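Long-range contact in single-stranded DNA-binding protein (Thermus aquaticus, PDB 2IHE), which binds single-stranded DNA and probably recruits partner proteins to it during replication, recombination and repair: residues H54-L59 with V97-E102. Residues are numbered along the deposited sequence; the frame is centred on the assembly and turned at random.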
loop_
_atom_site.group_PDB
_atom_site.type_symbol
_atom_site.label_atom_id
_atom_site.label_comp_id
_atom_site.label_asym_id
_atom_site.label_seq_id
_atom_site.Cartn_x
_atom_site.Cartn_y
_atom_site.Cartn_z
ATOM N N HIS A 54 -7.353 4.390 -16.413
ATOM C CA HIS A 54 -8.385 4.300 -15.381
ATOM C C HIS A 54 -9.037 5.636 -15.058
ATOM O O HIS A 54 -8.352 6.627 -14.811
ATOM C CB HIS A 54 -7.794 3.738 -14.080
ATOM C CG HIS A 54 -7.350 2.314 -14.180
ATOM N ND1 HIS A 54 -8.200 1.291 -14.543
ATOM C CD2 HIS A 54 -6.140 1.744 -13.973
ATOM C CE1 HIS A 54 -7.532 0.154 -14.556
ATOM N NE2 HIS A 54 -6.281 0.400 -14.214
ATOM N N ARG A 55 -10.364 5.657 -15.052
ATOM C CA ARG A 55 -11.093 6.863 -14.699
ATOM C C ARG A 55 -11.276 6.808 -13.179
ATOM O O ARG A 55 -11.781 5.821 -12.650
ATOM C CB ARG A 55 -12.462 6.875 -15.368
ATOM C CG ARG A 55 -13.191 8.194 -15.264
ATOM C CD ARG A 55 -14.671 7.949 -15.277
ATOM N NE ARG A 55 -15.091 7.392 -14.001
ATOM C CZ ARG A 55 -16.155 6.616 -13.838
ATOM N NH1 ARG A 55 -16.912 6.297 -14.879
ATOM N NH2 ARG A 55 -16.469 6.164 -12.630
ATOM N N VAL A 56 -10.849 7.850 -12.477
ATOM C CA VAL A 56 -10.992 7.882 -11.028
ATOM C C VAL A 56 -11.971 8.985 -10.672
ATOM O O VAL A 56 -11.923 10.078 -11.238
ATOM C CB VAL A 56 -9.639 8.151 -10.307
ATOM C CG1 VAL A 56 -8.538 7.338 -10.953
ATOM C CG2 VAL A 56 -9.309 9.628 -10.314
ATOM N N ARG A 57 -12.858 8.697 -9.730
ATOM C CA ARG A 57 -13.848 9.676 -9.322
ATOM C C ARG A 57 -13.585 10.308 -7.959
ATOM O O ARG A 57 -13.347 9.620 -6.968
ATOM C CB ARG A 57 -15.231 9.044 -9.326
ATOM C CG ARG A 57 -16.295 9.967 -8.769
ATOM C CD ARG A 57 -17.694 9.477 -9.088
ATOM N NE ARG A 57 -17.956 9.475 -10.519
ATOM C CZ ARG A 57 -19.167 9.353 -11.048
ATOM N NH1 ARG A 57 -20.229 9.221 -10.262
ATOM N NH2 ARG A 57 -19.316 9.375 -12.364
ATOM N N LEU A 58 -13.630 11.633 -7.928
ATOM C CA LEU A 58 -13.426 12.396 -6.706
ATOM C C LEU A 58 -14.750 13.122 -6.439
ATOM O O LEU A 58 -15.339 13.697 -7.351
ATOM C CB LEU A 58 -12.275 13.386 -6.915
ATOM C CG LEU A 58 -11.664 14.117 -5.718
ATOM C CD1 LEU A 58 -11.237 13.129 -4.631
ATOM C CD2 LEU A 58 -10.487 14.931 -6.221
ATOM N N LEU A 59 -15.231 13.065 -5.202
ATOM C CA LEU A 59 -16.493 13.706 -4.853
ATOM C C LEU A 59 -16.302 14.679 -3.718
ATOM O O LEU A 59 -15.362 14.553 -2.941
ATOM C CB LEU A 59 -17.522 12.678 -4.390
ATOM C CG LEU A 59 -17.959 11.528 -5.287
ATOM C CD1 LEU A 59 -18.980 10.671 -4.552
ATOM C CD2 LEU A 59 -18.540 12.083 -6.566
ATOM N N VAL A 97 -17.015 -1.562 -11.990
ATOM C CA VAL A 97 -16.115 -1.388 -10.859
ATOM C C VAL A 97 -15.293 -0.162 -11.192
ATOM O O VAL A 97 -14.699 -0.080 -12.263
ATOM C CB VAL A 97 -15.160 -2.581 -10.695
ATOM C CG1 VAL A 97 -14.205 -2.324 -9.545
ATOM C CG2 VAL A 97 -15.951 -3.837 -10.442
ATOM N N GLN A 98 -15.263 0.802 -10.289
ATOM C CA GLN A 98 -14.499 2.004 -10.551
ATOM C C GLN A 98 -13.603 2.337 -9.384
ATOM O O GLN A 98 -13.777 1.818 -8.286
ATOM C CB GLN A 98 -15.434 3.189 -10.811
ATOM C CG GLN A 98 -16.309 3.567 -9.618
ATOM C CD GLN A 98 -17.159 4.800 -9.880
ATOM O OE1 GLN A 98 -16.642 5.904 -10.022
ATOM N NE2 GLN A 98 -18.473 4.611 -9.946
ATOM N N VAL A 99 -12.634 3.206 -9.637
ATOM C CA VAL A 99 -11.738 3.650 -8.589
ATOM C C VAL A 99 -12.340 4.931 -8.023
ATOM O O VAL A 99 -12.714 5.844 -8.764
ATOM C CB VAL A 99 -10.321 3.961 -9.116
ATOM C CG1 VAL A 99 -9.431 4.419 -7.971
ATOM C CG2 VAL A 99 -9.730 2.742 -9.770
ATOM N N ARG A 100 -12.454 4.971 -6.702
ATOM C CA ARG A 100 -12.988 6.119 -5.984
ATOM C C ARG A 100 -11.832 6.761 -5.218
ATOM O O ARG A 100 -11.246 6.148 -4.331
ATOM C CB ARG A 100 -14.075 5.666 -5.013
ATOM C CG ARG A 100 -14.613 6.776 -4.134
ATOM C CD ARG A 100 -15.471 7.769 -4.911
ATOM N NE ARG A 100 -15.830 8.900 -4.063
ATOM C CZ ARG A 100 -16.520 8.793 -2.932
ATOM N NH1 ARG A 100 -16.932 7.599 -2.515
ATOM N NH2 ARG A 100 -16.783 9.877 -2.207
ATOM N N ALA A 101 -11.501 7.992 -5.581
ATOM C CA ALA A 101 -10.412 8.692 -4.941
ATOM C C ALA A 101 -10.859 9.371 -3.653
ATOM O O ALA A 101 -11.827 10.120 -3.638
ATOM C CB ALA A 101 -9.815 9.722 -5.904
ATOM N N GLU A 102 -10.150 9.086 -2.568
ATOM C CA GLU A 102 -10.437 9.698 -1.281
ATOM C C GLU A 102 -9.637 10.991 -1.253
ATOM O O GLU A 102 -10.072 11.995 -0.685
ATOM C CB GLU A 102 -9.989 8.785 -0.136
ATOM C CG GLU A 102 -10.694 7.435 -0.088
ATOM C CD GLU A 102 -9.851 6.383 0.614
ATOM O OE1 GLU A 102 -8.670 6.671 0.917
ATOM O OE2 GLU A 102 -10.364 5.267 0.852
HETATM O O HOH W 1 -11.961 3.291 -12.672
HETATM O O HOH W 2 -13.927 11.752 -3.176
#
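R57 takes both direct backbone hydrogen bonds of this short parallel pairing: its N donates to V99 O (3.0 Å, nearly straight at 169°), and its O accepts from A101 N (2.8 Å). At each looser end a water replaces the direct bond, joining R55 O to V99 N at one and L59 N to A101 O at the other. The middle is tight, with one face apolar and buried. V56 CG1 lies against V99 CB (4.2 Å), and L58 CD1 meets the CB of A101 (3.9 Å), whose small methyl lets the leucine settle close to the backbone. The other side is partly exposed and more polar; long charged chains suit it, their aliphatic parts packing on the sheet while their ends reach acidic partners. Here Q98 OE1 lies near the plane of the R55 guanidinium at its edge, in a weak, bent bond to NH2, while D31 salt-bridges R55 and R57. R100 bends at chi2 (71°), bringing its guanidinium beneath L59 CD1, which sits over one face, 3.3 Å from NH2; E83 pairs with NH1. A serine in place of R100 would probably leave E83 without its mate and L59 without the flat surface it rests on. In this OB-fold barrel the pairing joins strand 50-59, bonded also to 29-38, to strand 95-107, bonded also to 75-86; V99 also touches L201 of strand 194-203, in the chain's second SSB repeat.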